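Lys-gingipain W83 (Porphyromonas gingivalis, PDB 3KM5) cleaves proteins after lysine as a secreted cysteine protease and possible virulence factor, the part described here being its K2 cleaved adhesin domain, whose isolated form is haemolytic in vitro. Local coordinates at residues Thr45-Ser50 with Leu171-Phe176; Leu69-Val74 with Thr153-Phe158; Val80-Ala85 with Ile143-Asp148. One frame throughout, in Å; residues are numbered along the deposited sequence. Where two conformers were deposited one is given.

Contact 1: Thr45-Ser50 with Leu171-Phe176; sequences TAHGGS and LDDIQF. With CA (calcium ion), chain D.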
ATOM      1  N   THR A  45       0.028  -9.374  10.484  1.00 13.72           N
ATOM      2  CA  THR A  45       1.251  -8.985  11.166  1.00 17.19           C
ATOM      3  C   THR A  45       1.920  -7.874  10.356  1.00 14.61           C
ATOM      4  O   THR A  45       2.145  -8.018   9.164  1.00 15.77           O
ATOM      5  CB  THR A  45       2.221 -10.174  11.311  1.00 18.18           C
ATOM      6  OG1 THR A  45       1.526 -11.247  11.959  1.00 24.26           O
ATOM      7  CG2 THR A  45       3.438  -9.807  12.171  1.00 19.72           C
ATOM      8  N   ALA A  46       2.236  -6.769  11.017  1.00 13.49           N
ATOM      9  CA  ALA A  46       2.922  -5.643  10.366  1.00 10.03           C
ATOM     10  C   ALA A  46       4.382  -5.938  10.157  1.00 11.52           C
ATOM     11  O   ALA A  46       4.956  -6.797  10.844  1.00 12.59           O
ATOM     12  CB  ALA A  46       2.778  -4.388  11.214  1.00 12.81           C
ATOM     13  N   HIS A  47       5.006  -5.179   9.255  1.00  9.55           N
ATOM     14  CA  HIS A  47       6.447  -5.304   9.060  1.00 10.07           C
ATOM     15  C   HIS A  47       7.168  -4.746  10.290  1.00 11.07           C
ATOM     16  O   HIS A  47       8.142  -5.319  10.785  1.00 13.57           O
ATOM     17  CB  HIS A  47       6.919  -4.522   7.848  1.00 10.44           C
ATOM     18  CG  HIS A  47       8.381  -4.639   7.606  1.00 11.60           C
ATOM     19  ND1 HIS A  47       9.260  -3.597   7.774  1.00 13.14           N
ATOM     20  CD2 HIS A  47       9.123  -5.703   7.216  1.00 12.77           C
ATOM     21  CE1 HIS A  47      10.489  -4.015   7.534  1.00 12.52           C
ATOM     22  NE2 HIS A  47      10.429  -5.282   7.160  1.00 14.91           N
ATOM     23  N   GLY A  48       6.680  -3.600  10.758  1.00 11.80           N
ATOM     24  CA  GLY A  48       7.155  -3.011  11.995  1.00 11.47           C
ATOM     25  C   GLY A  48       6.008  -2.534  12.861  1.00 10.15           C
ATOM     26  O   GLY A  48       4.995  -2.080  12.374  1.00 11.57           O
ATOM     27  N   GLY A  49       6.136  -2.628  14.189  1.00 12.94           N
ATOM     28  CA  GLY A  49       5.037  -2.229  15.058  1.00 12.44           C
ATOM     29  C   GLY A  49       3.764  -3.014  14.825  1.00 10.62           C
ATOM     30  O   GLY A  49       3.849  -4.209  14.514  1.00 12.73           O
ATOM     31  N   SER A  50       2.610  -2.357  14.994  1.00 10.79           N
ATOM     32  CA  SER A  50       1.330  -3.043  14.822  0.50 13.55           C
ATOM     33  C   SER A  50       0.595  -2.655  13.551  1.00 11.18           C
ATOM     34  O   SER A  50      -0.317  -3.376  13.121  1.00 11.20           O
ATOM     35  CB  SER A  50       0.405  -2.827  16.023  0.50 16.23           C
ATOM     36  OG  SER A  50      -0.046  -1.488  16.114  0.50 18.88           O
ATOM     37  N   LEU A 171       1.511  -2.052   2.729  1.00  8.39           N
ATOM     38  CA  LEU A 171       2.772  -1.320   2.737  1.00  6.00           C
ATOM     39  C   LEU A 171       3.116  -0.962   4.154  1.00  7.70           C
ATOM     40  O   LEU A 171       2.233  -0.724   4.964  1.00  8.49           O
ATOM     41  CB  LEU A 171       2.739  -0.025   1.906  1.00  6.69           C
ATOM     42  CG  LEU A 171       2.257  -0.171   0.481  1.00  8.60           C
ATOM     43  CD1 LEU A 171       1.964   1.184  -0.155  1.00 10.18           C
ATOM     44  CD2 LEU A 171       3.301  -0.894  -0.357  1.00 11.27           C
ATOM     45  N   ASP A 172       4.409  -0.910   4.436  1.00  8.24           N
ATOM     46  CA  ASP A 172       4.866  -0.436   5.751  1.00  6.81           C
ATOM     47  C   ASP A 172       6.289   0.096   5.612  1.00  8.66           C
ATOM     48  O   ASP A 172       6.993  -0.196   4.671  1.00  8.42           O
ATOM     49  CB  ASP A 172       4.765  -1.599   6.736  1.00  9.62           C
ATOM     50  CG  ASP A 172       4.737  -1.162   8.207  1.00  7.65           C
ATOM     51  OD1 ASP A 172       4.656   0.047   8.476  1.00  8.39           O
ATOM     52  OD2 ASP A 172       4.705  -2.078   9.060  1.00 10.27           O
ATOM     53  N   ASP A 173       6.681   0.912   6.585  1.00  7.06           N
ATOM     54  CA  ASP A 173       8.050   1.378   6.724  1.00  9.47           C
ATOM     55  C   ASP A 173       8.553   2.029   5.436  1.00  8.20           C
ATOM     56  O   ASP A 173       9.606   1.686   4.863  1.00  9.32           O
ATOM     57  CB  ASP A 173       8.970   0.240   7.247  1.00 10.49           C
ATOM     58  CG  ASP A 173       8.702  -0.081   8.698  1.00 11.18           C
ATOM     59  OD1 ASP A 173       8.296   0.830   9.439  1.00 12.11           O
ATOM     60  OD2 ASP A 173       8.784  -1.267   9.100  1.00 15.64           O
ATOM     61  N   ILE A 174       7.802   3.030   5.007  1.00  9.13           N
ATOM     62  CA  ILE A 174       8.106   3.775   3.800  1.00  8.38           C
ATOM     63  C   ILE A 174       9.080   4.931   4.105  1.00  9.11           C
ATOM     64  O   ILE A 174       8.683   5.939   4.733  1.00 10.37           O
ATOM     65  CB  ILE A 174       6.817   4.366   3.145  1.00  8.93           C
ATOM     66  CG1 ILE A 174       5.755   3.275   2.967  1.00  9.32           C
ATOM     67  CG2 ILE A 174       7.175   5.095   1.860  1.00  9.74           C
ATOM     68  CD1 ILE A 174       4.406   3.840   2.605  1.00  9.81           C
ATOM     69  N   GLN A 175      10.334   4.767   3.687  1.00  9.67           N
ATOM     70  CA  GLN A 175      11.435   5.657   4.063  1.00 10.45           C
ATOM     71  C   GLN A 175      11.769   6.546   2.896  1.00 11.14           C
ATOM     72  O   GLN A 175      12.022   6.060   1.800  1.00  9.64           O
ATOM     73  CB  GLN A 175      12.649   4.843   4.437  1.00  9.96           C
ATOM     74  CG  GLN A 175      13.849   5.688   4.802  1.00 11.01           C
ATOM     75  CD  GLN A 175      15.063   4.876   5.032  1.00 14.94           C
ATOM     76  OE1 GLN A 175      15.463   4.659   6.176  1.00 21.97           O
ATOM     77  NE2 GLN A 175      15.663   4.400   3.947  1.00 18.36           N
ATOM     78  N   PHE A 176      11.756   7.852   3.118  1.00 10.38           N
ATOM     79  CA  PHE A 176      12.154   8.838   2.134  1.00 10.06           C
ATOM     80  C   PHE A 176      13.573   9.315   2.404  1.00 11.67           C
ATOM     81  O   PHE A 176      13.856   9.802   3.515  1.00 11.23           O
ATOM     82  CB  PHE A 176      11.198  10.028   2.195  1.00 11.31           C
ATOM     83  CG  PHE A 176       9.801   9.682   1.792  1.00 11.86           C
ATOM     84  CD1 PHE A 176       9.395   9.752   0.463  1.00 11.38           C
ATOM     85  CD2 PHE A 176       8.901   9.230   2.738  1.00 13.73           C
ATOM     86  CE1 PHE A 176       8.103   9.400   0.100  1.00 12.39           C
ATOM     87  CE2 PHE A 176       7.613   8.882   2.381  1.00 13.29           C
ATOM     88  CZ  PHE A 176       7.215   8.965   1.074  1.00 12.32           C
TER
HETATM   89 CA    CA D2012       4.181  -0.287  10.890  1.00  9.22          CA
HETATM   90  O   HOH W   1       6.463   0.239  11.197  1.00 11.33           O

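Contact 2: Leu69-Val74 with Thr153-Phe158; sequences LISKDV and TKYVAF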
ATOM      1  N   LEU A  69      -2.648   6.304  -2.921  1.00  7.65           N
ATOM      2  CA  LEU A  69      -2.168   6.715  -1.601  1.00  7.06           C
ATOM      3  C   LEU A  69      -1.067   7.750  -1.843  1.00  8.92           C
ATOM      4  O   LEU A  69      -0.027   7.411  -2.415  1.00  8.89           O
ATOM      5  CB  LEU A  69      -1.629   5.507  -0.845  1.00  7.73           C
ATOM      6  CG  LEU A  69      -0.939   5.795   0.495  1.00  7.00           C
ATOM      7  CD1 LEU A  69      -1.952   6.279   1.472  1.00 10.74           C
ATOM      8  CD2 LEU A  69      -0.329   4.544   1.005  1.00  9.36           C
ATOM      9  N   ILE A  70      -1.285   8.984  -1.403  1.00  7.10           N
ATOM     10  CA  ILE A  70      -0.451  10.132  -1.758  1.00  8.76           C
ATOM     11  C   ILE A  70       0.213  10.779  -0.542  1.00  9.20           C
ATOM     12  O   ILE A  70      -0.439  11.129   0.450  1.00  9.35           O
ATOM     13  CB  ILE A  70      -1.299  11.198  -2.517  1.00  8.77           C
ATOM     14  CG1 ILE A  70      -1.953  10.559  -3.738  1.00  8.39           C
ATOM     15  CG2 ILE A  70      -0.469  12.407  -2.959  1.00 10.22           C
ATOM     16  CD1 ILE A  70      -3.032  11.431  -4.456  1.00 11.00           C
ATOM     17  N   SER A  71       1.531  10.907  -0.619  1.00  8.17           N
ATOM     18  CA  SER A  71       2.316  11.462   0.485  1.00  7.94           C
ATOM     19  C   SER A  71       2.034  12.944   0.683  1.00  8.74           C
ATOM     20  O   SER A  71       1.440  13.619  -0.131  1.00 10.97           O
ATOM     21  CB  SER A  71       3.809  11.298   0.225  1.00 10.16           C
ATOM     22  OG  SER A  71       4.257  12.134  -0.846  1.00  8.87           O
ATOM     23  N   LYS A  72       2.532  13.449   1.804  1.00 10.38           N
ATOM     24  CA  LYS A  72       2.709  14.873   2.030  1.00 10.82           C
ATOM     25  C   LYS A  72       3.780  15.384   1.069  1.00 11.48           C
ATOM     26  O   LYS A  72       4.476  14.601   0.385  1.00  9.39           O
ATOM     27  CB  LYS A  72       3.124  15.106   3.502  1.00 11.36           C
ATOM     28  CG  LYS A  72       4.524  14.622   3.847  1.00 14.37           C
ATOM     29  CD  LYS A  72       4.795  14.784   5.363  1.00 18.02           C
ATOM     30  CE  LYS A  72       6.179  14.308   5.759  1.00 25.49           C
ATOM     31  NZ  LYS A  72       6.458  14.523   7.216  1.00 24.17           N
ATOM     32  N   ASP A  73       3.939  16.704   1.027  1.00 12.59           N
ATOM     33  CA  ASP A  73       5.019  17.330   0.268  1.00 11.72           C
ATOM     34  C   ASP A  73       6.374  16.833   0.786  1.00 12.43           C
ATOM     35  O   ASP A  73       6.703  17.003   1.972  1.00 14.32           O
ATOM     36  CB  ASP A  73       4.885  18.854   0.381  1.00 13.39           C
ATOM     37  CG  ASP A  73       5.895  19.605  -0.436  1.00 15.15           C
ATOM     38  OD1 ASP A  73       7.001  19.093  -0.705  1.00 16.77           O
ATOM     39  OD2 ASP A  73       5.579  20.752  -0.827  1.00 19.71           O
ATOM     40  N   VAL A  74       7.079  16.116  -0.082  1.00 11.15           N
ATOM     41  CA  VAL A  74       8.411  15.579   0.177  1.00 11.70           C
ATOM     42  C   VAL A  74       9.463  16.161  -0.768  1.00 15.24           C
ATOM     43  O   VAL A  74      10.482  15.502  -1.084  1.00 14.01           O
ATOM     44  CB  VAL A  74       8.437  14.005   0.194  1.00 12.38           C
ATOM     45  CG1 VAL A  74       7.618  13.457   1.355  1.00 10.87           C
ATOM     46  CG2 VAL A  74       7.966  13.395  -1.139  1.00 10.58           C
ATOM     47  N   THR A 153      10.534  15.763  -7.768  1.00 10.98           N
ATOM     48  CA  THR A 153       9.452  15.032  -7.101  1.00 11.88           C
ATOM     49  C   THR A 153       8.976  15.831  -5.889  1.00  9.83           C
ATOM     50  O   THR A 153       9.768  16.206  -5.018  1.00 11.49           O
ATOM     51  CB  THR A 153       9.918  13.649  -6.663  1.00 12.28           C
ATOM     52  OG1 THR A 153      10.159  12.830  -7.818  1.00 12.28           O
ATOM     53  CG2 THR A 153       8.875  12.974  -5.738  1.00 12.97           C
ATOM     54  N   LYS A 154       7.664  16.055  -5.814  1.00 11.42           N
ATOM     55  CA  LYS A 154       7.021  16.738  -4.704  1.00 10.88           C
ATOM     56  C   LYS A 154       6.092  15.805  -3.903  1.00 10.59           C
ATOM     57  O   LYS A 154       6.024  15.873  -2.688  1.00 11.70           O
ATOM     58  CB  LYS A 154       6.229  17.926  -5.245  1.00 13.40           C
ATOM     59  CG  LYS A 154       5.442  18.724  -4.227  1.00 15.37           C
ATOM     60  CD  LYS A 154       4.967  20.034  -4.875  1.00 16.91           C
ATOM     61  CE  LYS A 154       4.116  20.883  -3.978  1.00 20.71           C
ATOM     62  NZ  LYS A 154       3.379  21.874  -4.822  1.00 19.76           N
ATOM     63  N   TYR A 155       5.354  14.953  -4.611  1.00 10.64           N
ATOM     64  CA  TYR A 155       4.490  13.955  -3.982  1.00  9.34           C
ATOM     65  C   TYR A 155       4.796  12.609  -4.568  1.00 10.20           C
ATOM     66  O   TYR A 155       5.058  12.490  -5.765  1.00 10.26           O
ATOM     67  CB  TYR A 155       3.003  14.280  -4.198  1.00 10.77           C
ATOM     68  CG  TYR A 155       2.552  15.646  -3.710  1.00 10.09           C
ATOM     69  CD1 TYR A 155       2.278  15.876  -2.361  1.00 11.65           C
ATOM     70  CD2 TYR A 155       2.400  16.709  -4.591  1.00 12.12           C
ATOM     71  CE1 TYR A 155       1.849  17.104  -1.914  1.00 12.01           C
ATOM     72  CE2 TYR A 155       1.980  17.963  -4.137  1.00 13.13           C
ATOM     73  CZ  TYR A 155       1.713  18.152  -2.806  1.00 12.78           C
ATOM     74  OH  TYR A 155       1.283  19.417  -2.418  1.00 15.29           O
ATOM     75  N   VAL A 156       4.735  11.599  -3.710  1.00 10.15           N
ATOM     76  CA  VAL A 156       4.907  10.214  -4.102  1.00  8.42           C
ATOM     77  C   VAL A 156       3.574   9.509  -3.845  1.00 10.47           C
ATOM     78  O   VAL A 156       2.985   9.658  -2.779  1.00 10.79           O
ATOM     79  CB  VAL A 156       6.044   9.567  -3.306  1.00  9.31           C
ATOM     80  CG1 VAL A 156       6.106   8.037  -3.588  1.00  9.65           C
ATOM     81  CG2 VAL A 156       7.389  10.231  -3.620  1.00 10.59           C
ATOM     82  N   ALA A 157       3.102   8.761  -4.827  1.00  9.40           N
ATOM     83  CA  ALA A 157       1.868   8.009  -4.701  1.00  9.36           C
ATOM     84  C   ALA A 157       2.118   6.530  -4.905  1.00  8.18           C
ATOM     85  O   ALA A 157       2.964   6.143  -5.713  1.00  8.69           O
ATOM     86  CB  ALA A 157       0.848   8.482  -5.764  1.00 11.60           C
ATOM     87  N   PHE A 158       1.372   5.704  -4.181  1.00  8.12           N
ATOM     88  CA  PHE A 158       1.288   4.266  -4.429  1.00  6.61           C
ATOM     89  C   PHE A 158      -0.112   4.016  -4.969  1.00  9.44           C
ATOM     90  O   PHE A 158      -1.128   4.439  -4.380  1.00  9.56           O
ATOM     91  CB  PHE A 158       1.518   3.482  -3.128  1.00  9.08           C
ATOM     92  CG  PHE A 158       2.871   3.638  -2.587  1.00  7.84           C
ATOM     93  CD1 PHE A 158       3.848   2.680  -2.852  1.00  9.63           C
ATOM     94  CD2 PHE A 158       3.188   4.705  -1.778  1.00 10.06           C
ATOM     95  CE1 PHE A 158       5.135   2.819  -2.360  1.00 10.51           C
ATOM     96  CE2 PHE A 158       4.467   4.851  -1.274  1.00 11.05           C
ATOM     97  CZ  PHE A 158       5.453   3.888  -1.555  1.00 10.33           C
TER

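Contact 3: Val80-Ala85 with Ile143-Asp148; sequences VKYYYA and IERTVD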
ATOM      1  N   VAL A  80      12.715   6.510  -2.447  1.00  9.69           N
ATOM      2  CA  VAL A  80      11.764   5.932  -1.494  1.00 10.01           C
ATOM      3  C   VAL A  80      12.053   4.418  -1.376  1.00  9.93           C
ATOM      4  O   VAL A  80      12.250   3.735  -2.379  1.00 11.62           O
ATOM      5  CB  VAL A  80      10.280   6.261  -1.885  1.00  8.73           C
ATOM      6  CG1 VAL A  80       9.871   5.668  -3.289  1.00 11.07           C
ATOM      7  CG2 VAL A  80       9.322   5.809  -0.775  1.00 11.86           C
ATOM      8  N   LYS A  81      12.186   3.936  -0.151  1.00  8.99           N
ATOM      9  CA  LYS A  81      12.385   2.538   0.121  1.00  8.55           C
ATOM     10  C   LYS A  81      11.198   2.100   0.977  1.00  9.68           C
ATOM     11  O   LYS A  81      10.784   2.825   1.898  1.00 11.94           O
ATOM     12  CB  LYS A  81      13.720   2.325   0.842  1.00  9.16           C
ATOM     13  CG  LYS A  81      13.993   0.858   1.160  1.00 12.87           C
ATOM     14  CD  LYS A  81      13.702   0.525   2.555  1.00 17.57           C
ATOM     15  CE  LYS A  81      14.813   0.976   3.422  1.00 15.62           C
ATOM     16  NZ  LYS A  81      14.704   0.383   4.773  1.00 15.46           N
ATOM     17  N   TYR A  82      10.664   0.917   0.753  1.00  7.88           N
ATOM     18  CA  TYR A  82       9.477   0.486   1.462  1.00  8.72           C
ATOM     19  C   TYR A  82       9.437  -1.038   1.442  1.00  7.24           C
ATOM     20  O   TYR A  82      10.220  -1.688   0.741  1.00  9.26           O
ATOM     21  CB  TYR A  82       8.188   1.062   0.838  1.00  8.17           C
ATOM     22  CG  TYR A  82       8.028   0.690  -0.621  1.00  8.65           C
ATOM     23  CD1 TYR A  82       7.286  -0.422  -0.998  1.00  8.14           C
ATOM     24  CD2 TYR A  82       8.694   1.389  -1.632  1.00  9.44           C
ATOM     25  CE1 TYR A  82       7.151  -0.790  -2.347  1.00  8.73           C
ATOM     26  CE2 TYR A  82       8.572   1.026  -2.966  1.00  7.87           C
ATOM     27  CZ  TYR A  82       7.810  -0.052  -3.318  1.00  8.90           C
ATOM     28  OH  TYR A  82       7.740  -0.387  -4.655  1.00  9.07           O
ATOM     29  N   TYR A  83       8.508  -1.578   2.211  1.00  7.46           N
ATOM     30  CA  TYR A  83       8.220  -3.002   2.250  1.00  8.86           C
ATOM     31  C   TYR A  83       6.754  -3.225   1.930  1.00  7.59           C
ATOM     32  O   TYR A  83       5.902  -2.499   2.403  1.00  8.08           O
ATOM     33  CB  TYR A  83       8.569  -3.605   3.630  1.00  9.15           C
ATOM     34  CG  TYR A  83       9.994  -3.355   4.046  1.00  9.64           C
ATOM     35  CD1 TYR A  83      10.994  -4.291   3.849  1.00 11.51           C
ATOM     36  CD2 TYR A  83      10.340  -2.145   4.647  1.00 10.65           C
ATOM     37  CE1 TYR A  83      12.340  -4.009   4.240  1.00  9.94           C
ATOM     38  CE2 TYR A  83      11.633  -1.868   5.005  1.00 11.23           C
ATOM     39  CZ  TYR A  83      12.627  -2.794   4.822  1.00 12.59           C
ATOM     40  OH  TYR A  83      13.943  -2.481   5.181  1.00 16.85           O
ATOM     41  N   TYR A  84       6.483  -4.229   1.090  1.00  9.05           N
ATOM     42  CA  TYR A  84       5.127  -4.638   0.795  1.00  9.06           C
ATOM     43  C   TYR A  84       4.921  -6.096   1.106  1.00  7.82           C
ATOM     44  O   TYR A  84       5.852  -6.891   1.177  1.00  8.30           O
ATOM     45  CB  TYR A  84       4.772  -4.327  -0.658  1.00  9.76           C
ATOM     46  CG  TYR A  84       5.297  -5.273  -1.719  1.00 11.06           C
ATOM     47  CD1 TYR A  84       4.648  -6.464  -2.011  1.00 10.89           C
ATOM     48  CD2 TYR A  84       6.447  -4.974  -2.418  1.00 10.32           C
ATOM     49  CE1 TYR A  84       5.119  -7.316  -2.977  1.00 14.93           C
ATOM     50  CE2 TYR A  84       6.897  -5.806  -3.422  1.00 13.02           C
ATOM     51  CZ  TYR A  84       6.258  -6.974  -3.673  1.00 15.61           C
ATOM     52  OH  TYR A  84       6.739  -7.800  -4.673  1.00 21.39           O
ATOM     53  N   ALA A  85       3.656  -6.444   1.262  1.00  7.87           N
ATOM     54  CA  ALA A  85       3.271  -7.832   1.473  1.00  8.31           C
ATOM     55  C   ALA A  85       1.966  -8.100   0.716  1.00  6.93           C
ATOM     56  O   ALA A  85       1.118  -7.254   0.606  1.00  8.15           O
ATOM     57  CB  ALA A  85       3.113  -8.130   2.985  1.00 10.58           C
ATOM     58  N   ILE A 143       8.519  -7.762   1.430  1.00 12.51           N
ATOM     59  CA  ILE A 143       9.475  -7.629   0.341  1.00 10.92           C
ATOM     60  C   ILE A 143       9.965  -6.188   0.254  1.00 10.24           C
ATOM     61  O   ILE A 143       9.152  -5.268   0.202  1.00 10.27           O
ATOM     62  CB  ILE A 143       8.777  -7.994  -0.975  1.00 12.90           C
ATOM     63  CG1 ILE A 143       8.283  -9.452  -0.922  1.00 14.51           C
ATOM     64  CG2 ILE A 143       9.701  -7.771  -2.178  1.00 11.57           C
ATOM     65  CD1 ILE A 143       9.361 -10.418  -0.684  1.00 17.41           C
ATOM     66  N   GLU A 144      11.284  -5.980   0.181  1.00  9.12           N
ATOM     67  CA  GLU A 144      11.874  -4.654   0.123  1.00  8.60           C
ATOM     68  C   GLU A 144      11.944  -4.146  -1.322  1.00  8.84           C
ATOM     69  O   GLU A 144      12.277  -4.897  -2.231  1.00  9.20           O
ATOM     70  CB  GLU A 144      13.281  -4.664   0.743  1.00 12.08           C
ATOM     71  CG  GLU A 144      13.901  -3.259   0.841  1.00 10.29           C
ATOM     72  CD  GLU A 144      15.259  -3.192   1.510  1.00 15.37           C
ATOM     73  OE1 GLU A 144      15.805  -4.224   1.935  1.00 18.92           O
ATOM     74  OE2 GLU A 144      15.793  -2.061   1.588  1.00 15.97           O
ATOM     75  N   ARG A 145      11.695  -2.863  -1.503  1.00 10.61           N
ATOM     76  CA  ARG A 145      11.916  -2.162  -2.764  1.00  8.43           C
ATOM     77  C   ARG A 145      12.542  -0.821  -2.522  1.00  9.03           C
ATOM     78  O   ARG A 145      12.242  -0.216  -1.512  1.00  9.52           O
ATOM     79  CB  ARG A 145      10.573  -1.948  -3.486  1.00  9.49           C
ATOM     80  CG  ARG A 145       9.907  -3.224  -3.978  1.00  9.83           C
ATOM     81  CD  ARG A 145      10.653  -3.860  -5.124  1.00  9.71           C
ATOM     82  NE  ARG A 145      10.063  -5.117  -5.596  1.00  8.56           N
ATOM     83  CZ  ARG A 145      10.541  -6.336  -5.359  1.00 10.32           C
ATOM     84  NH1 ARG A 145      11.579  -6.553  -4.566  1.00  8.95           N
ATOM     85  NH2 ARG A 145       9.933  -7.389  -5.881  1.00 11.40           N
ATOM     86  N   THR A 146      13.394  -0.375  -3.434  1.00  8.73           N
ATOM     87  CA  THR A 146      14.028   0.938  -3.391  1.00  8.94           C
ATOM     88  C   THR A 146      13.869   1.542  -4.791  1.00 10.22           C
ATOM     89  O   THR A 146      14.349   0.974  -5.777  1.00 10.63           O
ATOM     90  CB  THR A 146      15.526   0.788  -3.004  1.00 10.29           C
ATOM     91  OG1 THR A 146      15.656   0.157  -1.736  1.00 13.81           O
ATOM     92  CG2 THR A 146      16.216   2.138  -2.943  1.00 13.91           C
ATOM     93  N   VAL A 147      13.207   2.697  -4.847  1.00  9.33           N
ATOM     94  CA  VAL A 147      12.808   3.303  -6.101  1.00  9.38           C
ATOM     95  C   VAL A 147      13.404   4.702  -6.195  1.00 12.09           C
ATOM     96  O   VAL A 147      13.283   5.513  -5.275  1.00 10.51           O
ATOM     97  CB  VAL A 147      11.285   3.371  -6.188  1.00  9.12           C
ATOM     98  CG1 VAL A 147      10.830   4.160  -7.421  1.00 12.03           C
ATOM     99  CG2 VAL A 147      10.744   1.951  -6.240  1.00 12.75           C
ATOM    100  N   ASP A 148      14.078   4.967  -7.301  1.00  9.07           N
ATOM    101  CA  ASP A 148      14.692   6.256  -7.566  1.00  9.87           C
ATOM    102  C   ASP A 148      13.586   7.298  -7.841  1.00 12.03           C
ATOM    103  O   ASP A 148      12.648   7.012  -8.568  1.00 10.81           O
ATOM    104  CB  ASP A 148      15.582   6.188  -8.823  1.00  9.85           C
ATOM    105  CG  ASP A 148      16.763   5.254  -8.713  1.00 10.36           C
ATOM    106  OD1 ASP A 148      17.119   4.800  -7.616  1.00 13.99           O
ATOM    107  OD2 ASP A 148      17.367   5.020  -9.785  1.00 12.20           O
TER

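Contact 1: Thr45-Ser50 with Leu171-Phe176
The loop 45-50 packs against strand 171-176 where His47 lies nearest Asp172 and Gly48 nearest Asp173, and the backbone N-H groups of both loop residues turn to one carboxylate oxygen. Gly48 N donates an almost straight bond to Asp172 OD2 (3.0 Å, 173°), arriving from above the carboxylate plane, while the bond from His47 N to the same atom is weak and bent. Asp172 OD2 also binds calcium, at 2.6 Å, and Asp172 OD1 takes the metal at 2.5 Å, which makes the carboxylate a bidentate ligand fixed by both ion and loop. Gly48 O approaches the calcium from the loop, again at 2.5 Å. With CG anti to the backbone N (chi1 -179°), the His47 imidazole extends to Asp173, and the two side chains cross at about a right angle. His47 ND1 donates in the ring plane to the anti lone pair of Asp173 OD2 at 2.7 Å. Ring and carboxylate planes stand 73° apart, so the carboxylate is turned steeply across the imidazole edge. The other oxygen, Asp173 OD1, accepts a bond from the calcium-bound water at 2.6 Å, placing Asp173 in the second shell. Tyr83 stacks on the His47 ring. Asp173 and Ile174 form a G1 beta bulge opposite Glu7. Thr8, Glu10 and Asn51 complete this calcium site, which joins the N-terminal segment, the loop 45-50 and strand 168-177 of the jelly roll.

Contact 2: Leu69-Val74 with Thr153-Phe158
Ser71 OG is gripped from two directions: it accepts a nearly linear bond from Val156 N (3.0 Å, 178°) and donates to Lys72 O at 2.8 Å. The hydroxyl lies between its own backbone N and carbonyl carbon (chi1 69°), which turns it to the Val156 amide and puts a side-chain acceptor where a strand would offer a carbonyl. Ser71 N in turn donates to Val156 O at 2.9 Å. Before Ser71, Leu69 and Phe158 make an antiparallel hydrogen-bonded pair and Ile70 and Ala157 a non-hydrogen-bonded one, with Ile70 CG1 lying 4.0 Å from Ala157 CB. Beyond Ser71 the chain bends away and returns, and Val74 N bonds to Lys154 O at 2.8 Å. The Tyr155 ring lies beside this bend: its CD1 edge comes 3.3 Å from Ser71 O, near the ring plane, while CE1 approaches the backbone of Asp73 and Lys154 CG lies over one face. The extended Lys154 chain passes Asp73, with CE 3.5 Å from Asp73 OD2, yet its NZ is bonded to Thr102 O and Asp73 OD1 to Thr75. A classic beta bulge sets Lys154 and Tyr155 together opposite Ser100 of strand 95-100. Strand 155-161 runs between strands 66-70 and 95-100 in the sheet that also holds strand 22-25; Phe109 packs on Ile70, Tyr155 and Ala157, whereas Val156 and Phe158 contact strand 168-177 of the other sheet.

Contact 3: Val80-Ala85 with Ile143-Asp148
Two neighbouring antiparallel strands of one sheet of the jelly roll, 80-85 and 143-148, pair over five residues, Val80 with Val147 through Tyr84 with Ile143. Six backbone hydrogen bonds join them, two at each of the pairs Val80-Val147, Tyr82-Arg145 and Tyr84-Ile143. On the sheet face carrying these pairs, aliphatic groups lie over aromatic rings. Arg145 CB sits over the face of Tyr82, 3.8 Å from the ring centroid, and Ile143 CB over that of Tyr84 at 3.9 Å, both CH-pi contacts. Each tyrosine has CG between its backbone N and carbonyl carbon (chi1 58° and 78°), which brings the ring ends close to the partner strand. Val147 CG2 meets the edge of Tyr82, 4.0 Å from its CE2. The Arg145 chain bends at chi2 and brings NE to the edge of the Tyr84 ring, in its plane, with guanidinium and ring planes 76° apart. Arg145 NE forms a salt bridge with Glu115 and Arg145 NH1 donates to Glu144 O at 2.9 Å, while Tyr82 OH is hydrogen-bonded to Tyr95 OH. On the other face, Tyr83 and the extended Glu144 run side by side, Tyr83 CE1 being 3.7 Å from Glu144 CB. Lys81 curls back at chi2 and chi3, its CG resting 3.4 Å from Thr146 OG1. Lys81 NZ donates to Tyr83 OH at 3.0 Å and lies 4.2 Å from Glu144 OE2, beyond salt-bridge range.

In the fold
All three contacts lie in one cleaved adhesin domain. Contact 1 joins the earliest and latest segments; contact 2 falls between them along the chain, and contact 3 between the segments of contact 2. Contacts 1 and 3 are centred about 10 Å apart and share a sheet: strand 79-86 runs between strands 143-148 and 168-177, with Gln175 N 2.7 Å from Lys81 O. Contact 2 belongs to the other sheet, its centre about 17 Å from contact 1 and 15 Å from contact 3. Phe158 bridges the layers, touching Leu171, Ile174 and Tyr82, so strands 168-177 and 79-86 pack on contact 2 in the core, while the calcium site lies where loop 45-50 meets strand 168-177.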